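Peptidase S15/CocE/NonD (Thaumarchaeota archaeon SCGC AB-539-E09, PDB 4PF1) is a serine peptidase of the S15 family with an alpha/beta-hydrolase fold, which acts as an aminopeptidase and probably trims peptides from their N-terminal end. Local coordinates at residues Y32-E37 with R73-F78; D195-G200 with S267-Q272; Y403-V408 with V489-A494. All blocks are in the same frame, centred on the assembly; numbering follows the deposited sequence.

Interaction 1. Residues Y32-E37 with R73-F78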
loop_
_atom_site.group_PDB
_atom_site.type_symbol
_atom_site.label_atom_id
_atom_site.label_comp_id
_atom_site.label_asym_id
_atom_site.label_seq_id
_atom_site.Cartn_x
_atom_site.Cartn_y
_atom_site.Cartn_z
ATOM N N TYR A 32 24.931 -22.604 -15.119
ATOM C CA TYR A 32 24.235 -23.335 -16.178
ATOM C C TYR A 32 24.759 -22.928 -17.558
ATOM O O TYR A 32 25.276 -21.821 -17.715
ATOM C CB TYR A 32 22.706 -23.089 -16.095
ATOM C CG TYR A 32 22.282 -21.682 -16.475
ATOM C CD1 TYR A 32 22.356 -20.636 -15.557
ATOM C CD2 TYR A 32 21.792 -21.398 -17.748
ATOM C CE1 TYR A 32 21.982 -19.339 -15.905
ATOM C CE2 TYR A 32 21.412 -20.104 -18.106
ATOM C CZ TYR A 32 21.500 -19.079 -17.178
ATOM O OH TYR A 32 21.111 -17.804 -17.522
ATOM N N THR A 33 24.571 -23.801 -18.564
ATOM C CA THR A 33 24.941 -23.516 -19.951
ATOM C C THR A 33 23.656 -23.381 -20.775
ATOM O O THR A 33 22.718 -24.163 -20.597
ATOM C CB THR A 33 25.896 -24.592 -20.489
ATOM O OG1 THR A 33 27.077 -24.595 -19.687
ATOM C CG2 THR A 33 26.280 -24.367 -21.948
ATOM N N ARG A 34 23.606 -22.371 -21.653
ATOM C CA ARG A 34 22.447 -22.105 -22.494
ATOM C C ARG A 34 22.746 -22.498 -23.943
ATOM O O ARG A 34 23.573 -21.860 -24.600
ATOM C CB ARG A 34 22.049 -20.620 -22.386
ATOM C CG ARG A 34 20.738 -20.254 -23.079
ATOM C CD ARG A 34 20.452 -18.765 -22.969
ATOM N NE ARG A 34 20.079 -18.380 -21.605
ATOM C CZ ARG A 34 18.827 -18.329 -21.159
ATOM N NH1 ARG A 34 17.814 -18.616 -21.968
ATOM N NH2 ARG A 34 18.579 -17.981 -19.904
ATOM N N ARG A 35 22.093 -23.572 -24.427
ATOM C CA ARG A 35 22.248 -24.058 -25.800
ATOM C C ARG A 35 21.031 -23.680 -26.636
ATOM O O ARG A 35 19.909 -24.070 -26.307
ATOM C CB ARG A 35 22.463 -25.579 -25.825
ATOM C CG ARG A 35 23.924 -25.990 -25.866
ATOM C CD ARG A 35 24.084 -27.484 -26.091
ATOM N NE ARG A 35 23.821 -27.866 -27.481
ATOM C CZ ARG A 35 24.128 -29.052 -28.001
ATOM N NH1 ARG A 35 24.721 -29.978 -27.257
ATOM N NH2 ARG A 35 23.854 -29.316 -29.270
ATOM N N GLU A 36 21.248 -22.902 -27.706
ATOM C CA GLU A 36 20.180 -22.463 -28.606
ATOM C C GLU A 36 20.285 -23.239 -29.911
ATOM O O GLU A 36 21.298 -23.140 -30.613
ATOM C CB GLU A 36 20.246 -20.945 -28.838
ATOM C CG GLU A 36 20.064 -20.141 -27.557
ATOM C CD GLU A 36 20.115 -18.634 -27.711
ATOM O OE1 GLU A 36 21.095 -18.125 -28.306
ATOM O OE2 GLU A 36 19.207 -17.958 -27.180
ATOM N N GLU A 37 19.280 -24.081 -30.197
ATOM C CA GLU A 37 19.321 -24.950 -31.369
ATOM C C GLU A 37 18.095 -24.806 -32.258
ATOM O O GLU A 37 16.970 -24.726 -31.763
ATOM C CB GLU A 37 19.469 -26.424 -30.936
ATOM C CG GLU A 37 20.742 -26.726 -30.156
ATOM C CD GLU A 37 22.029 -26.781 -30.961
ATOM O OE1 GLU A 37 21.960 -26.990 -32.193
ATOM O OE2 GLU A 37 23.112 -26.644 -30.348
ATOM N N ARG A 73 12.174 -15.783 -23.883
ATOM C CA ARG A 73 11.714 -14.933 -22.783
ATOM C C ARG A 73 11.238 -15.792 -21.603
ATOM O O ARG A 73 11.497 -15.431 -20.459
ATOM C CB ARG A 73 10.618 -13.958 -23.233
ATOM C CG ARG A 73 10.463 -12.763 -22.280
ATOM C CD ARG A 73 9.383 -11.791 -22.714
ATOM N NE ARG A 73 8.039 -12.349 -22.551
ATOM C CZ ARG A 73 7.163 -12.485 -23.541
ATOM N NH1 ARG A 73 7.476 -12.096 -24.773
ATOM N NH2 ARG A 73 5.965 -13.002 -23.308
ATOM N N ARG A 74 10.585 -16.950 -21.880
ATOM C CA ARG A 74 10.138 -17.889 -20.828
ATOM C C ARG A 74 11.345 -18.402 -20.012
ATOM O O ARG A 74 11.237 -18.571 -18.799
ATOM C CB ARG A 74 9.361 -19.085 -21.425
ATOM C CG ARG A 74 8.098 -18.715 -22.230
ATOM C CD ARG A 74 6.872 -18.462 -21.376
ATOM N NE ARG A 74 6.426 -19.667 -20.678
ATOM C CZ ARG A 74 6.384 -19.789 -19.355
ATOM N NH1 ARG A 74 6.737 -18.772 -18.575
ATOM N NH2 ARG A 74 5.974 -20.921 -18.800
ATOM N N THR A 75 12.504 -18.596 -20.689
ATOM C CA THR A 75 13.760 -19.060 -20.083
ATOM C C THR A 75 14.614 -17.885 -19.556
ATOM O O THR A 75 15.825 -18.043 -19.353
ATOM C CB THR A 75 14.565 -19.895 -21.080
ATOM O OG1 THR A 75 14.720 -19.165 -22.300
ATOM C CG2 THR A 75 13.948 -21.245 -21.336
ATOM N N LEU A 76 13.981 -16.728 -19.308
ATOM C CA LEU A 76 14.653 -15.555 -18.760
ATOM C C LEU A 76 13.695 -14.766 -17.847
ATOM O O LEU A 76 13.483 -13.565 -18.050
ATOM C CB LEU A 76 15.234 -14.665 -19.883
ATOM C CG LEU A 76 16.387 -13.742 -19.464
ATOM C CD1 LEU A 76 17.705 -14.513 -19.330
ATOM C CD2 LEU A 76 16.528 -12.577 -20.424
ATOM N N ARG A 77 13.121 -15.458 -16.821
ATOM C CA ARG A 77 12.230 -14.852 -15.808
ATOM C C ARG A 77 12.911 -13.592 -15.249
ATOM O O ARG A 77 12.306 -12.526 -15.196
ATOM C CB ARG A 77 11.926 -15.866 -14.690
ATOM C CG ARG A 77 10.705 -15.509 -13.857
ATOM C CD ARG A 77 10.682 -16.260 -12.540
ATOM N NE ARG A 77 9.894 -15.539 -11.541
ATOM C CZ ARG A 77 10.010 -15.708 -10.227
ATOM N NH1 ARG A 77 10.879 -16.585 -9.737
ATOM N NH2 ARG A 77 9.259 -15.001 -9.394
ATOM N N PHE A 78 14.209 -13.726 -14.932
ATOM C CA PHE A 78 15.116 -12.660 -14.542
ATOM C C PHE A 78 16.403 -12.824 -15.349
ATOM O O PHE A 78 16.771 -13.953 -15.674
ATOM C CB PHE A 78 15.390 -12.696 -13.023
ATOM C CG PHE A 78 14.159 -12.392 -12.201
ATOM C CD1 PHE A 78 13.749 -11.080 -11.992
ATOM C CD2 PHE A 78 13.371 -13.419 -11.692
ATOM C CE1 PHE A 78 12.586 -10.801 -11.269
ATOM C CE2 PHE A 78 12.207 -13.137 -10.972
ATOM C CZ PHE A 78 11.816 -11.831 -10.776
#
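R34 on the strand 32-40 faces T75, the first residue past the helix 71-74, and their CA atoms lie 9.5 Å apart. The backbones do not pair, so the arginine side chain spans the gap. It runs straight at first, with CG anti to N (chi1 -172°), then bends at chi3 (-71°). This brings the guanidinium end-on to T75, with one nitrogen for each of two oxygens. R34 NH2 donates to T75 O at 2.8 Å in a nearly straight bond (166°), with the oxygen in the guanidinium plane. R34 NH1 reaches T75 OG1 at 3.2 Å, also in plane but more bent. That hydroxyl is bonded to A71 O as well, so T75 ties the arginine to the single helical turn 71-74. Within its own strand, R34 NH2 also makes a weak bond to Y32 OH at 3.5 Å. The tyrosine hydroxyl has a stronger partner in S80 O. Beside the polar grip, L76 CD1 comes within 3.6 Å of R34 NH2, and V86 packs on both side chains. I50 of the neighbouring strand 46-54 touches R34 and T75. An alanine in place of R34 is likely to leave T75 O without its charged donor and open a gap beside L76. Strand 32-40 is an outermost strand, within this chain, of the central sheet of the alpha/beta-hydrolase fold. The positive guanidinium meets a carbonyl and a hydroxyl just past a short helical turn, where their partial negative charge would probably suit it, and the bonds join the edge strand to this loop.

Interaction 2. Residues D195-G200 with S267-Q272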
loop_
_atom_site.group_PDB
_atom_site.type_symbol
_atom_site.label_atom_id
_atom_site.label_comp_id
_atom_site.label_asym_id
_atom_site.label_seq_id
_atom_site.Cartn_x
_atom_site.Cartn_y
_atom_site.Cartn_z
ATOM N N ASP A 195 -11.339 -21.411 -23.012
ATOM C CA ASP A 195 -10.956 -20.024 -23.318
ATOM C C ASP A 195 -11.892 -19.202 -24.213
ATOM O O ASP A 195 -12.069 -18.016 -23.937
ATOM C CB ASP A 195 -9.558 -19.986 -23.942
ATOM C CG ASP A 195 -8.469 -20.388 -22.980
ATOM O OD1 ASP A 195 -8.180 -19.607 -22.052
ATOM O OD2 ASP A 195 -7.905 -21.481 -23.157
ATOM N N TRP A 196 -12.370 -19.762 -25.334
ATOM C CA TRP A 196 -13.108 -18.984 -26.339
ATOM C C TRP A 196 -14.611 -18.863 -26.050
ATOM O O TRP A 196 -15.164 -17.779 -26.223
ATOM C CB TRP A 196 -12.864 -19.542 -27.757
ATOM C CG TRP A 196 -11.474 -20.091 -27.969
ATOM C CD1 TRP A 196 -11.144 -21.363 -28.334
ATOM C CD2 TRP A 196 -10.231 -19.401 -27.746
ATOM N NE1 TRP A 196 -9.777 -21.513 -28.355
ATOM C CE2 TRP A 196 -9.191 -20.324 -27.993
ATOM C CE3 TRP A 196 -9.897 -18.094 -27.347
ATOM C CZ2 TRP A 196 -7.840 -19.965 -27.917
ATOM C CZ3 TRP A 196 -8.558 -17.755 -27.222
ATOM C CH2 TRP A 196 -7.547 -18.684 -27.505
ATOM N N PHE A 197 -15.266 -19.959 -25.637
ATOM C CA PHE A 197 -16.695 -19.968 -25.299
ATOM C C PHE A 197 -16.960 -20.804 -24.046
ATOM O O PHE A 197 -16.211 -21.740 -23.761
ATOM C CB PHE A 197 -17.556 -20.551 -26.454
ATOM C CG PHE A 197 -17.437 -19.956 -27.839
ATOM C CD1 PHE A 197 -16.383 -20.312 -28.678
ATOM C CD2 PHE A 197 -18.465 -19.189 -28.373
ATOM C CE1 PHE A 197 -16.306 -19.814 -29.981
ATOM C CE2 PHE A 197 -18.385 -18.687 -29.678
ATOM C CZ PHE A 197 -17.308 -19.006 -30.474
ATOM N N HIS A 198 -18.067 -20.500 -23.339
ATOM C CA HIS A 198 -18.587 -21.294 -22.228
ATOM C C HIS A 198 -20.013 -21.669 -22.575
ATOM O O HIS A 198 -20.899 -20.810 -22.548
ATOM C CB HIS A 198 -18.505 -20.546 -20.885
ATOM C CG HIS A 198 -17.154 -20.591 -20.240
ATOM N ND1 HIS A 198 -17.017 -20.620 -18.869
ATOM C CD2 HIS A 198 -15.923 -20.567 -20.801
ATOM C CE1 HIS A 198 -15.715 -20.614 -18.638
ATOM N NE2 HIS A 198 -15.018 -20.575 -19.770
ATOM N N MET A 199 -20.211 -22.927 -23.019
ATOM C CA MET A 199 -21.504 -23.475 -23.459
ATOM C C MET A 199 -22.197 -22.544 -24.506
ATOM O O MET A 199 -23.403 -22.290 -24.426
ATOM C CB MET A 199 -22.422 -23.775 -22.251
ATOM C CG MET A 199 -21.996 -25.015 -21.475
ATOM S SD MET A 199 -22.906 -25.271 -19.927
ATOM C CE MET A 199 -21.985 -24.185 -18.816
ATOM N N GLY A 200 -21.404 -22.048 -25.460
ATOM C CA GLY A 200 -21.889 -21.198 -26.546
ATOM C C GLY A 200 -21.719 -19.699 -26.383
ATOM O O GLY A 200 -21.783 -18.965 -27.374
ATOM N N SER A 267 -18.636 -29.594 -36.312
ATOM C CA SER A 267 -17.546 -30.543 -36.566
ATOM C C SER A 267 -16.166 -29.959 -36.229
ATOM O O SER A 267 -15.306 -30.696 -35.757
ATOM C CB SER A 267 -17.567 -31.007 -38.018
ATOM O OG SER A 267 -17.321 -29.934 -38.913
ATOM N N PHE A 268 -15.963 -28.637 -36.462
ATOM C CA PHE A 268 -14.697 -27.943 -36.197
ATOM C C PHE A 268 -14.291 -28.033 -34.717
ATOM O O PHE A 268 -13.113 -28.254 -34.419
ATOM C CB PHE A 268 -14.784 -26.463 -36.635
ATOM C CG PHE A 268 -13.580 -25.616 -36.284
ATOM C CD1 PHE A 268 -12.431 -25.652 -37.066
ATOM C CD2 PHE A 268 -13.604 -24.763 -35.185
ATOM C CE1 PHE A 268 -11.316 -24.872 -36.738
ATOM C CE2 PHE A 268 -12.490 -23.983 -34.858
ATOM C CZ PHE A 268 -11.357 -24.037 -35.641
ATOM N N TRP A 269 -15.255 -27.836 -33.800
ATOM C CA TRP A 269 -14.995 -27.857 -32.363
ATOM C C TRP A 269 -15.071 -29.271 -31.788
ATOM O O TRP A 269 -14.292 -29.603 -30.893
ATOM C CB TRP A 269 -15.965 -26.928 -31.625
ATOM C CG TRP A 269 -15.792 -25.473 -31.953
ATOM C CD1 TRP A 269 -16.683 -24.666 -32.596
ATOM C CD2 TRP A 269 -14.658 -24.648 -31.637
ATOM N NE1 TRP A 269 -16.177 -23.390 -32.703
ATOM C CE2 TRP A 269 -14.939 -23.348 -32.113
ATOM C CE3 TRP A 269 -13.438 -24.877 -30.973
ATOM C CZ2 TRP A 269 -14.040 -22.285 -31.965
ATOM C CZ3 TRP A 269 -12.546 -23.823 -30.828
ATOM C CH2 TRP A 269 -12.846 -22.546 -31.324
ATOM N N GLN A 270 -16.004 -30.102 -32.294
ATOM C CA GLN A 270 -16.180 -31.485 -31.835
ATOM C C GLN A 270 -14.915 -32.334 -32.094
ATOM O O GLN A 270 -14.514 -33.108 -31.222
ATOM C CB GLN A 270 -17.406 -32.130 -32.505
ATOM C CG GLN A 270 -18.737 -31.559 -32.019
ATOM C CD GLN A 270 -19.918 -32.288 -32.596
ATOM O OE1 GLN A 270 -20.215 -33.424 -32.221
ATOM N NE2 GLN A 270 -20.641 -31.637 -33.499
ATOM N N GLN A 271 -14.271 -32.149 -33.268
ATOM C CA GLN A 271 -13.054 -32.878 -33.663
ATOM C C GLN A 271 -11.802 -32.416 -32.892
ATOM O O GLN A 271 -10.804 -33.144 -32.870
ATOM C CB GLN A 271 -12.799 -32.722 -35.170
ATOM C CG GLN A 271 -13.672 -33.605 -36.049
ATOM C CD GLN A 271 -13.438 -33.335 -37.516
ATOM O OE1 GLN A 271 -12.314 -33.431 -38.026
ATOM N NE2 GLN A 271 -14.500 -33.005 -38.231
ATOM N N GLN A 272 -11.836 -31.205 -32.302
ATOM C CA GLN A 272 -10.683 -30.640 -31.591
ATOM C C GLN A 272 -10.730 -30.844 -30.067
ATOM O O GLN A 272 -9.726 -30.574 -29.397
ATOM C CB GLN A 272 -10.533 -29.151 -31.909
ATOM C CG GLN A 272 -9.899 -28.890 -33.265
ATOM C CD GLN A 272 -9.762 -27.420 -33.529
ATOM O OE1 GLN A 272 -8.706 -26.819 -33.308
ATOM N NE2 GLN A 272 -10.838 -26.803 -33.977
#
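W269 touches two aromatic neighbours, W196 and F197, through the outer atoms CZ2, CH2 and CZ3 of its six-membered ring. W269 CH2 lies 3.6 Å from W196 CD1. Here the two indoles meet rim to rim, and neither lies over the face of the other. The W196 five-membered ring and the W269 six-membered ring have planes 39° apart. F197 behaves differently. It turns an edge toward the W269 face in an offset edge-to-face pair, with ring centroids 5.9 Å apart and planes at 74°. Its nearest approach is F197 CE1 to W269 CZ2 at 3.9 Å.

Several neighbours set the W269 indole in place. Its CG stands opposite the carbonyl carbon (chi1 -66°), which sends the ring from the helix 267-270 toward F197. Its NE1 is bonded to H262 O, so this buried polar atom is satisfied. F268 CD2 lies 3.6 Å above one W269 face. F268 in turn has Q272 NE2 over its own ring, and that amide gives an almost straight 2.7 Å bond from Q272 NE2 to F268 O. On the other segment, D195 CB sits over a face of W196, and the F197 backbone pairs with G190.

Farther out, L259 packs on W196, F197 and W269 alike. W191 meets F197 and W269, and F255 stands edge-to-face with W196. A glycerol, probably from the crystallisation liquor, lies about 4 Å from the W269 side chain. Together the rings form an aromatic cluster in the mainly helical insertion between strands 178-184 and 287-292, consistent with the cap of S15 alpha/beta hydrolases.

Interaction 3. Residues Y403-V408 with V489-A494; sequences YCDLYV and VARLFA
D405 and R491 form a salt bridge across the antiparallel sheet of the C-terminal domain, a region assigned to the non-catalytic domain of X-Pro dipeptidyl-peptidases, which has a beta-sandwich fold of the jelly-roll type. Both terminal nitrogens of R491 grip a single oxygen. R491 NH1 is 2.8 Å from D405 OD2, and R491 NH2 is 3.1 Å from D405 OD2 with a more bent bond. Both donors keep the oxygen close to the guanidinium plane, and both come from the same face of the carboxylate. NH2 arrives on the anti side and NH1 from above the plane. The carboxylate and guanidinium planes are turned 33° from each other.

The arginine chain explains the reach. Its CG is anti to N (chi1 -168°), and a bend at chi3 (74°) swings the guanidinium to D405. R491 NH1 also forms a salt bridge with E621, and its NH2 has a weak bond to P617 O. One arginine thus serves two carboxylates, and its positive charge would probably ease their closeness. E621 is positioned in turn by Y403 OH, which is bonded to its other oxygen.

The strands 401-408 and 489-496 are not neighbours. The long strand 606-625, home of E621, runs between them and is antiparallel to both. The CA atoms of D405 and R491 are accordingly 9.2 Å apart, and the side chains meet across the middle strand. E554 of the strand 553-558 packs on R491 from its other neighbour in the sheet. Y407 lies against M418 and P419 of a loop. Its ring plane is 70° from the guanidinium, and Y407 CE1 comes to 3.7 Å from R491 NH2, at the guanidinium edge.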
loop_
_atom_site.group_PDB
_atom_site.type_symbol
_atom_site.label_atom_id
_atom_site.label_comp_id
_atom_site.label_asym_id
_atom_site.label_seq_id
_atom_site.Cartn_x
_atom_site.Cartn_y
_atom_site.Cartn_z
ATOM N N TYR A 403 -26.081 -37.351 -3.057
ATOM C CA TYR A 403 -26.358 -36.379 -4.119
ATOM C C TYR A 403 -27.820 -35.880 -3.998
ATOM O O TYR A 403 -28.753 -36.674 -4.141
ATOM C CB TYR A 403 -26.057 -37.048 -5.483
ATOM C CG TYR A 403 -26.752 -36.469 -6.694
ATOM C CD1 TYR A 403 -26.330 -35.266 -7.254
ATOM C CD2 TYR A 403 -27.729 -37.194 -7.373
ATOM C CE1 TYR A 403 -26.925 -34.757 -8.408
ATOM C CE2 TYR A 403 -28.327 -36.697 -8.529
ATOM C CZ TYR A 403 -27.926 -35.476 -9.042
ATOM O OH TYR A 403 -28.517 -34.987 -10.180
ATOM N N CYS A 404 -28.008 -34.577 -3.666
ATOM C CA CYS A 404 -29.342 -34.009 -3.423
ATOM C C CYS A 404 -29.599 -32.691 -4.199
ATOM O O CYS A 404 -28.708 -32.177 -4.877
ATOM C CB CYS A 404 -29.573 -33.820 -1.926
ATOM S SG CYS A 404 -28.601 -32.482 -1.189
ATOM N N ASP A 405 -30.834 -32.154 -4.073
ATOM C CA ASP A 405 -31.277 -30.940 -4.755
ATOM C C ASP A 405 -31.425 -29.754 -3.808
ATOM O O ASP A 405 -32.022 -29.872 -2.738
ATOM C CB ASP A 405 -32.617 -31.187 -5.475
ATOM C CG ASP A 405 -32.518 -31.901 -6.813
ATOM O OD1 ASP A 405 -31.418 -32.394 -7.146
ATOM O OD2 ASP A 405 -33.544 -31.974 -7.521
ATOM N N LEU A 406 -30.923 -28.593 -4.245
ATOM C CA LEU A 406 -31.012 -27.321 -3.537
ATOM C C LEU A 406 -31.991 -26.419 -4.301
ATOM O O LEU A 406 -31.602 -25.748 -5.259
ATOM C CB LEU A 406 -29.605 -26.691 -3.439
ATOM C CG LEU A 406 -29.356 -25.666 -2.331
ATOM C CD1 LEU A 406 -29.868 -26.159 -0.960
ATOM C CD2 LEU A 406 -27.879 -25.337 -2.238
ATOM N N TYR A 407 -33.278 -26.462 -3.909
ATOM C CA TYR A 407 -34.380 -25.762 -4.588
ATOM C C TYR A 407 -34.430 -24.263 -4.325
ATOM O O TYR A 407 -34.278 -23.832 -3.182
ATOM C CB TYR A 407 -35.734 -26.371 -4.178
ATOM C CG TYR A 407 -35.899 -27.822 -4.568
ATOM C CD1 TYR A 407 -36.288 -28.178 -5.855
ATOM C CD2 TYR A 407 -35.700 -28.840 -3.641
ATOM C CE1 TYR A 407 -36.447 -29.512 -6.219
ATOM C CE2 TYR A 407 -35.853 -30.179 -3.994
ATOM C CZ TYR A 407 -36.234 -30.510 -5.285
ATOM O OH TYR A 407 -36.395 -31.828 -5.643
ATOM N N VAL A 408 -34.734 -23.470 -5.380
ATOM C CA VAL A 408 -34.981 -22.026 -5.244
ATOM C C VAL A 408 -36.422 -21.880 -4.711
ATOM O O VAL A 408 -37.298 -22.638 -5.126
ATOM C CB VAL A 408 -34.723 -21.200 -6.547
ATOM C CG1 VAL A 408 -33.274 -21.341 -7.019
ATOM C CG2 VAL A 408 -35.702 -21.562 -7.665
ATOM N N VAL A 489 -24.809 -29.196 -10.735
ATOM C CA VAL A 489 -25.538 -29.072 -11.998
ATOM C C VAL A 489 -26.804 -28.250 -11.758
ATOM O O VAL A 489 -27.603 -28.580 -10.878
ATOM C CB VAL A 489 -25.846 -30.448 -12.660
ATOM C CG1 VAL A 489 -26.720 -30.283 -13.905
ATOM C CG2 VAL A 489 -24.556 -31.194 -13.011
ATOM N N ALA A 490 -26.958 -27.154 -12.510
ATOM C CA ALA A 490 -28.128 -26.304 -12.395
ATOM C C ALA A 490 -29.246 -26.834 -13.276
ATOM O O ALA A 490 -29.083 -26.937 -14.499
ATOM C CB ALA A 490 -27.784 -24.871 -12.777
ATOM N N ARG A 491 -30.360 -27.240 -12.648
ATOM C CA ARG A 491 -31.547 -27.681 -13.366
ATOM C C ARG A 491 -32.478 -26.494 -13.382
ATOM O O ARG A 491 -33.195 -26.252 -12.411
ATOM C CB ARG A 491 -32.172 -28.922 -12.707
ATOM C CG ARG A 491 -33.232 -29.595 -13.575
ATOM C CD ARG A 491 -33.783 -30.849 -12.930
ATOM N NE ARG A 491 -34.686 -30.547 -11.817
ATOM C CZ ARG A 491 -34.416 -30.809 -10.541
ATOM N NH1 ARG A 491 -33.273 -31.397 -10.204
ATOM N NH2 ARG A 491 -35.287 -30.490 -9.594
ATOM N N LEU A 492 -32.346 -25.660 -14.416
ATOM C CA LEU A 492 -33.066 -24.402 -14.507
ATOM C C LEU A 492 -34.287 -24.495 -15.409
ATOM O O LEU A 492 -34.173 -24.847 -16.581
ATOM C CB LEU A 492 -32.111 -23.299 -15.010
ATOM C CG LEU A 492 -32.717 -21.903 -15.201
ATOM C CD1 LEU A 492 -32.838 -21.168 -13.866
ATOM C CD2 LEU A 492 -31.900 -21.091 -16.186
ATOM N N PHE A 493 -35.457 -24.154 -14.852
ATOM C CA PHE A 493 -36.709 -24.058 -15.590
ATOM C C PHE A 493 -37.009 -22.581 -15.738
ATOM O O PHE A 493 -37.312 -21.908 -14.748
ATOM C CB PHE A 493 -37.845 -24.806 -14.868
ATOM C CG PHE A 493 -37.709 -26.311 -14.872
ATOM C CD1 PHE A 493 -38.241 -27.071 -15.907
ATOM C CD2 PHE A 493 -37.069 -26.971 -13.831
ATOM C CE1 PHE A 493 -38.139 -28.465 -15.896
ATOM C CE2 PHE A 493 -36.936 -28.361 -13.839
ATOM C CZ PHE A 493 -37.481 -29.100 -14.866
ATOM N N ALA A 494 -36.802 -22.042 -16.943
ATOM C CA ALA A 494 -36.952 -20.611 -17.157
ATOM C C ALA A 494 -37.694 -20.266 -18.446
ATOM O O ALA A 494 -37.614 -20.996 -19.437
ATOM C CB ALA A 494 -35.586 -19.945 -17.158
#

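The three contacts lie apart, and none touches another. Interactions 1 and 3 are on opposite sides of the chain's centre, with their own centres about 51 Å apart. Both are partly buried, and in both an arginine reaches out from a strand. In interaction 1 its partners are uncharged oxygens just past a helical turn, whereas in interaction 3 they are carboxylates, D405 beyond the middle strand and E621 on it. Interaction 2 is the buried one, and rings alone make it. It lies in the helical insertion, and interaction 1 at the edge of the main sheet. Its nearest atoms are about 8 Å from interaction 3, and M199 of its 195-200 segment packs on strands of the C-terminal part.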